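Local structure of putative XRE-family transcriptional regulator (Rhodococcus sp., 2OFY) at residues A[4-7]-A[8-12]; A[23-27]-A[28-32]; A[54-57]-A[58-61]. The protein probably binds DNA through a helix-turn-helix domain and so regulates transcription, as in other XRE-family proteins. One frame throughout, in Å; residues are numbered along the deposited sequence.

The three contacts follow one another along an all-helical chain, and each lies where a helix starts. Interaction 1 caps the start of helix 8-25. Interaction 2 is the turn from the end of that same helix into helix 30-37. Interaction 3 opens helix 57-66. Interactions 1 and 2 therefore share helix 8-25 and lie on opposite sides of the chain's centre, with their own centres about 27 Å apart. Interaction 3 is closer to the middle of the chain, about 17 Å from interaction 1 and about 18 Å from interaction 2, centre to centre. None of them touch. Interactions 2 and 3 mark a turn and a helix start within the probable DNA-binding fold, and interaction 3 also lies at the interface with the second subunit.

Interaction 1. Residues A[4-7]-A[8-12]; sequences VPLT and AEELE
Thr7 and Glu10 hold each other by two bonds that run in opposite directions. Thr7 OG1 accepts from Glu10 N at 3.1 Å. In return Thr7 N donates to Glu10 OE1 at 2.9 Å, an almost straight bond (168°). The amide meets the carboxylate from above its plane. The Thr7 hydroxyl oxygen sits between its own backbone N and carbonyl carbon (chi1 69°), which turns it to the first turn of the helix. The same torsion leaves Thr7 CG2 beside the backbone N, where it lies 3.5 Å from Glu10 OE1. The Glu10 chain is extended beyond CG. It crosses the threonine side chain, and its CG comes to 3.3 Å from Thr7 OG1. The backbone closes the turn with a bond from Leu11 N to Thr7 O at 3.1 Å.

The apolar side is looser. Leu6 CD2 touches Glu10 CB at 3.9 Å, and Leu6 CD1 only approaches Leu11 CB at 4.4 Å. Both leucines lie at the surface. On the solvent side, one water donates to Glu10 OE1 and to Pro5 O. Glu10 OE1 thus accepts from both an amide and a water, which links the carboxylate to the preceding loop. Reciprocal bonds between the N-cap residue and the glutamate three positions later make this a capping box, here at the start of helix 8-25.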
loop_
_atom_site.group_PDB
_atom_site.type_symbol
_atom_site.label_atom_id
_atom_site.label_comp_id
_atom_site.label_asym_id
_atom_site.label_seq_id
_atom_site.Cartn_x
_atom_site.Cartn_y
_atom_site.Cartn_z
ATOM N N VAL A 4 17.297 -9.641 5.997
ATOM C CA VAL A 4 17.230 -8.257 5.497
ATOM C C VAL A 4 16.690 -7.354 6.620
ATOM O O VAL A 4 15.505 -7.451 6.962
ATOM C CB VAL A 4 16.212 -8.115 4.330
ATOM C CG1 VAL A 4 14.771 -8.276 4.854
ATOM C CG2 VAL A 4 16.282 -6.725 3.715
ATOM N N PRO A 5 17.533 -6.476 7.199
ATOM C CA PRO A 5 16.965 -5.571 8.230
ATOM C C PRO A 5 16.226 -4.410 7.591
ATOM O O PRO A 5 16.567 -4.031 6.454
ATOM C CB PRO A 5 18.203 -5.014 8.936
ATOM C CG PRO A 5 19.384 -5.762 8.383
ATOM C CD PRO A 5 18.980 -6.258 7.035
ATOM N N LEU A 6 15.225 -3.868 8.298
ATOM C CA LEU A 6 14.582 -2.646 7.921
ATOM C C LEU A 6 15.563 -1.529 8.129
ATOM O O LEU A 6 16.451 -1.606 8.981
ATOM C CB LEU A 6 13.354 -2.368 8.828
ATOM C CG LEU A 6 12.175 -3.344 8.773
ATOM C CD1 LEU A 6 11.412 -3.310 10.052
ATOM C CD2 LEU A 6 11.241 -3.057 7.558
ATOM N N THR A 7 15.358 -0.466 7.377
ATOM C CA THR A 7 16.109 0.744 7.584
ATOM C C THR A 7 15.374 1.525 8.675
ATOM O O THR A 7 14.198 1.243 8.966
ATOM C CB THR A 7 16.191 1.547 6.264
ATOM O OG1 THR A 7 14.893 2.050 5.958
ATOM C CG2 THR A 7 16.680 0.636 5.085
ATOM N N ALA A 8 16.051 2.511 9.275
ATOM C CA ALA A 8 15.407 3.349 10.282
ATOM C C ALA A 8 14.119 3.969 9.684
ATOM O O ALA A 8 13.051 3.962 10.297
ATOM C CB ALA A 8 16.361 4.429 10.773
ATOM N N GLU A 9 14.237 4.450 8.452
ATOM C CA GLU A 9 13.098 5.085 7.761
ATOM C C GLU A 9 11.895 4.142 7.557
ATOM O O GLU A 9 10.722 4.531 7.771
ATOM C CB GLU A 9 13.607 5.709 6.448
ATOM C CG GLU A 9 14.669 6.798 6.674
ATOM C CD GLU A 9 15.980 6.351 7.404
ATOM O OE1 GLU A 9 16.766 5.469 6.913
ATOM O OE2 GLU A 9 16.240 6.926 8.494
ATOM N N GLU A 10 12.151 2.900 7.170
ATOM C CA GLU A 10 11.088 1.919 7.032
ATOM C C GLU A 10 10.347 1.605 8.340
ATOM O O GLU A 10 9.121 1.549 8.400
ATOM C CB GLU A 10 11.612 0.645 6.418
ATOM C CG GLU A 10 11.985 0.858 4.927
ATOM C CD GLU A 10 12.908 -0.180 4.386
ATOM O OE1 GLU A 10 13.517 -0.922 5.185
ATOM O OE2 GLU A 10 13.040 -0.254 3.137
ATOM N N LEU A 11 11.125 1.376 9.394
ATOM C CA LEU A 11 10.499 1.080 10.689
ATOM C C LEU A 11 9.662 2.248 11.148
ATOM O O LEU A 11 8.497 2.080 11.610
ATOM C CB LEU A 11 11.609 0.749 11.688
ATOM C CG LEU A 11 11.161 0.587 13.154
ATOM C CD1 LEU A 11 10.103 -0.528 13.208
ATOM C CD2 LEU A 11 12.332 0.337 14.114
ATOM N N GLU A 12 10.231 3.445 11.022
ATOM C CA GLU A 12 9.508 4.633 11.465
ATOM C C GLU A 12 8.218 4.843 10.645
ATOM O O GLU A 12 7.182 5.187 11.227
ATOM C CB GLU A 12 10.420 5.849 11.387
ATOM C CG GLU A 12 9.870 7.062 12.098
ATOM C CD GLU A 12 10.851 8.225 12.075
ATOM O OE1 GLU A 12 11.537 8.456 11.045
ATOM O OE2 GLU A 12 10.959 8.887 13.115
HETATM O O HOH W 1 14.661 -3.421 4.473
#

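Interaction 2. Residues A[23-27]-A[28-32]; sequences SARGD and MSMVT
Arg25 reaches across the turn and donates from NH1 to Met28 O at 2.9 Å. The oxygen lies at the edge of the guanidinium, only 2° out of its plane. Seen from Met28, the donor is almost in line with the carbonyl bond (169°). The Arg25 chain leaves with CG anti to its backbone N and then bends at chi3 (61°), which turns the guanidinium back to this carbonyl. Arg25 NE forms a salt bridge with Glu48 of helix 41-48, so the flat group is held at two of its nitrogens, NE and NH1.

The backbone bond from Met28 N to Arg25 O, 3.0 Å long, closes a type II' beta turn. Gly26 takes the positive phi in it. A water donates to Gly26 O and, weakly, to Met28 O. Further along, Ser29 caps the next helix: its OG accepts from Thr32 N at 3.1 Å and weakly from Val31 N.

The packing is made mainly by Met28 and Met30, both selenomethionines. Met28 CG rests 3.4 Å from Arg25 O, and its CB lies 4.0 Å from Arg25 CG. Met30 SE is 3.9 Å from Arg25 NH2, but the close fit of the Met30 chain over the guanidinium is doubtful in detail. The turn joins helix 8-25 to helix 30-37. Met30 leans on Leu44, Arg45 and Glu48 of helix 41-48, while Arg25 and Met28 both touch Val33 and Leu67.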
loop_
_atom_site.group_PDB
_atom_site.type_symbol
_atom_site.label_atom_id
_atom_site.label_comp_id
_atom_site.label_asym_id
_atom_site.label_seq_id
_atom_site.Cartn_x
_atom_site.Cartn_y
_atom_site.Cartn_z
ATOM N N SER A 23 -5.369 5.692 15.931
ATOM C CA SER A 23 -6.104 6.922 16.264
ATOM C C SER A 23 -7.407 6.942 15.477
ATOM O O SER A 23 -8.459 7.337 16.018
ATOM C CB SER A 23 -5.264 8.149 15.896
ATOM O OG SER A 23 -4.163 8.231 16.793
ATOM N N ALA A 24 -7.377 6.530 14.202
ATOM C CA ALA A 24 -8.617 6.505 13.382
ATOM C C ALA A 24 -9.647 5.501 13.917
ATOM O O ALA A 24 -10.864 5.767 13.934
ATOM C CB ALA A 24 -8.350 6.255 11.924
ATOM N N ARG A 25 -9.158 4.400 14.459
ATOM C CA ARG A 25 -10.059 3.410 15.062
ATOM C C ARG A 25 -10.744 4.026 16.299
ATOM O O ARG A 25 -11.957 3.842 16.492
ATOM C CB ARG A 25 -9.310 2.130 15.388
ATOM C CG ARG A 25 -10.251 1.082 16.021
ATOM C CD ARG A 25 -9.605 -0.283 16.072
ATOM N NE ARG A 25 -8.383 -0.333 16.879
ATOM C CZ ARG A 25 -8.340 -0.415 18.219
ATOM N NH1 ARG A 25 -9.463 -0.366 19.003
ATOM N NH2 ARG A 25 -7.147 -0.532 18.805
ATOM N N GLY A 26 -9.994 4.781 17.103
ATOM C CA GLY A 26 -10.623 5.490 18.233
ATOM C C GLY A 26 -11.304 4.474 19.124
ATOM O O GLY A 26 -10.664 3.494 19.527
ATOM N N ASP A 27 -12.591 4.679 19.446
ATOM C CA ASP A 27 -13.266 3.786 20.387
ATOM C C ASP A 27 -13.851 2.521 19.794
ATOM O O ASP A 27 -14.473 1.717 20.521
ATOM C CB ASP A 27 -14.349 4.558 21.159
ATOM C CG ASP A 27 -13.773 5.718 21.920
ATOM O OD1 ASP A 27 -12.650 5.556 22.459
ATOM O OD2 ASP A 27 -14.418 6.796 21.993
HETATM N N MSE A 28 -13.713 2.357 18.487
HETATM C CA MSE A 28 -14.267 1.210 17.811
HETATM C C MSE A 28 -13.483 -0.057 18.204
HETATM O O MSE A 28 -12.283 0.001 18.514
HETATM C CB MSE A 28 -14.229 1.393 16.283
HETATM C CG MSE A 28 -15.041 2.560 15.731
HETATM SE SE MSE A 28 -14.374 2.848 13.887
HETATM C CE MSE A 28 -15.062 1.049 13.237
ATOM N N SER A 29 -14.184 -1.188 18.196
ATOM C CA SER A 29 -13.640 -2.452 18.614
ATOM C C SER A 29 -12.556 -2.959 17.649
ATOM O O SER A 29 -12.744 -2.918 16.431
ATOM C CB SER A 29 -14.799 -3.458 18.613
ATOM O OG SER A 29 -14.324 -4.774 18.601
HETATM N N MSE A 30 -11.454 -3.490 18.172
HETATM C CA MSE A 30 -10.494 -4.162 17.266
HETATM C C MSE A 30 -11.123 -5.347 16.532
HETATM O O MSE A 30 -10.813 -5.614 15.362
HETATM C CB MSE A 30 -9.273 -4.646 18.017
HETATM C CG MSE A 30 -8.411 -3.524 18.576
HETATM SE SE MSE A 30 -6.827 -4.406 19.326
HETATM C CE MSE A 30 -6.105 -4.476 17.663
ATOM N N VAL A 31 -12.016 -6.067 17.205
ATOM C CA VAL A 31 -12.606 -7.255 16.579
ATOM C C VAL A 31 -13.478 -6.799 15.431
ATOM O O VAL A 31 -13.458 -7.382 14.355
ATOM C CB VAL A 31 -13.491 -8.039 17.567
ATOM C CG1 VAL A 31 -14.213 -9.171 16.816
ATOM C CG2 VAL A 31 -12.624 -8.581 18.701
ATOM N N THR A 32 -14.266 -5.763 15.662
ATOM C CA THR A 32 -15.147 -5.322 14.610
ATOM C C THR A 32 -14.358 -4.822 13.381
ATOM O O THR A 32 -14.649 -5.190 12.237
ATOM C CB THR A 32 -16.069 -4.266 15.128
ATOM O OG1 THR A 32 -16.820 -4.835 16.230
ATOM C CG2 THR A 32 -16.976 -3.827 14.038
HETATM O O HOH W 2 -10.999 1.248 21.310
#

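Interaction 3. Residues A[54-57]-A[58-61]; sequences TPAF and FTIA
Phe57 and Phe58, neighbours in sequence, stack on each other. Their rings make a T-shaped stack, with centroids 5.0 Å apart and planes at 83°. The edge of Phe57 points at the face of Phe58, and Phe57 CD2 stands over the centre of that ring. The next edge atom, Phe57 CE2, is 3.8 Å from Phe58 CE1. The first torsions send the two rings off in different directions and help bring the edge of Phe57 to the face of Phe58. Phe57 has CG anti to its backbone N (chi1 177°), whereas Phe58 has CG anti to its carbonyl carbon (chi1 -72°).

The hydrogen bonds are those of a first helical turn. Ile60 N donates to Ala56 O at 3.1 Å, and Ala61 N donates to Phe57 O at 2.9 Å. Ala56 holds the N-cap position.

Van der Waals contacts lie along the same turn. Their apolar pair is Pro55 with Ile60, where Ile60 CG1 lies 4.0 Å from Pro55 CB. Ile60 CG1 is also 3.4 Å from Ala56 O, and Ala56 CB meets Thr59 OG1 at 3.8 Å. Ile60 is buried and packs on Leu17 and Leu21 of helix 8-25, Ile47 of helix 41-48 and Leu71 of helix 71-75.

The second subunit meets this region too. Phe57 packs on Phe57 of the second subunit, and Phe58 makes a cation-pi contact with Arg13 of the second subunit. The arrangement is the N-terminal turn of helix 57-66 in a helix-turn-helix domain of the XRE family. Here that turn forms part of the subunit interface.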
loop_
_atom_site.group_PDB
_atom_site.type_symbol
_atom_site.label_atom_id
_atom_site.label_comp_id
_atom_site.label_asym_id
_atom_site.label_seq_id
_atom_site.Cartn_x
_atom_site.Cartn_y
_atom_site.Cartn_z
ATOM N N THR A 54 6.668 -5.404 6.465
ATOM C CA THR A 54 6.200 -4.736 5.239
ATOM C C THR A 54 4.649 -4.825 5.121
ATOM O O THR A 54 4.138 -5.777 4.575
ATOM C CB THR A 54 6.933 -5.351 3.998
ATOM O OG1 THR A 54 6.628 -6.738 3.898
ATOM C CG2 THR A 54 8.401 -5.245 4.189
ATOM N N PRO A 55 3.906 -3.870 5.693
ATOM C CA PRO A 55 2.422 -3.961 5.603
ATOM C C PRO A 55 1.936 -4.035 4.147
ATOM O O PRO A 55 2.489 -3.356 3.269
ATOM C CB PRO A 55 1.946 -2.655 6.259
ATOM C CG PRO A 55 3.078 -2.252 7.146
ATOM C CD PRO A 55 4.340 -2.710 6.492
ATOM N N ALA A 56 0.951 -4.874 3.897
ATOM C CA ALA A 56 0.495 -5.138 2.520
ATOM C C ALA A 56 -0.475 -4.024 2.086
ATOM O O ALA A 56 -1.323 -3.586 2.869
ATOM C CB ALA A 56 -0.214 -6.512 2.426
ATOM N N PHE A 57 -0.348 -3.579 0.827
ATOM C CA PHE A 57 -1.208 -2.505 0.315
ATOM C C PHE A 57 -2.688 -2.854 0.511
ATOM O O PHE A 57 -3.484 -2.008 0.982
ATOM C CB PHE A 57 -0.997 -2.345 -1.208
ATOM C CG PHE A 57 -1.909 -1.316 -1.804
ATOM C CD1 PHE A 57 -1.716 0.048 -1.536
ATOM C CD2 PHE A 57 -2.989 -1.710 -2.616
ATOM C CE1 PHE A 57 -2.613 0.986 -2.048
ATOM C CE2 PHE A 57 -3.867 -0.746 -3.136
ATOM C CZ PHE A 57 -3.678 0.584 -2.835
ATOM N N PHE A 58 -3.065 -4.070 0.126
ATOM C CA PHE A 58 -4.507 -4.441 0.140
ATOM C C PHE A 58 -5.053 -4.523 1.559
ATOM O O PHE A 58 -6.190 -4.122 1.795
ATOM C CB PHE A 58 -4.772 -5.648 -0.740
ATOM C CG PHE A 58 -4.674 -5.291 -2.202
ATOM C CD1 PHE A 58 -5.635 -4.434 -2.785
ATOM C CD2 PHE A 58 -3.545 -5.659 -2.945
ATOM C CE1 PHE A 58 -5.503 -4.062 -4.107
ATOM C CE2 PHE A 58 -3.410 -5.310 -4.244
ATOM C CZ PHE A 58 -4.374 -4.519 -4.854
ATOM N N THR A 59 -4.200 -4.907 2.497
ATOM C CA THR A 59 -4.604 -4.908 3.924
ATOM C C THR A 59 -4.822 -3.506 4.479
ATOM O O THR A 59 -5.852 -3.256 5.125
ATOM C CB THR A 59 -3.624 -5.689 4.750
ATOM O OG1 THR A 59 -3.590 -7.026 4.203
ATOM C CG2 THR A 59 -4.069 -5.702 6.231
ATOM N N ILE A 60 -3.891 -2.602 4.195
ATOM C CA ILE A 60 -4.026 -1.237 4.692
ATOM C C ILE A 60 -5.263 -0.581 4.033
ATOM O O ILE A 60 -6.040 0.146 4.697
ATOM C CB ILE A 60 -2.747 -0.451 4.466
ATOM C CG1 ILE A 60 -1.570 -1.095 5.225
ATOM C CG2 ILE A 60 -2.948 0.990 4.820
ATOM C CD1 ILE A 60 -1.795 -1.302 6.747
ATOM N N ALA A 61 -5.437 -0.835 2.732
ATOM C CA ALA A 61 -6.600 -0.343 2.033
ATOM C C ALA A 61 -7.894 -0.819 2.698
ATOM O O ALA A 61 -8.827 -0.085 2.807
ATOM C CB ALA A 61 -6.543 -0.804 0.559
#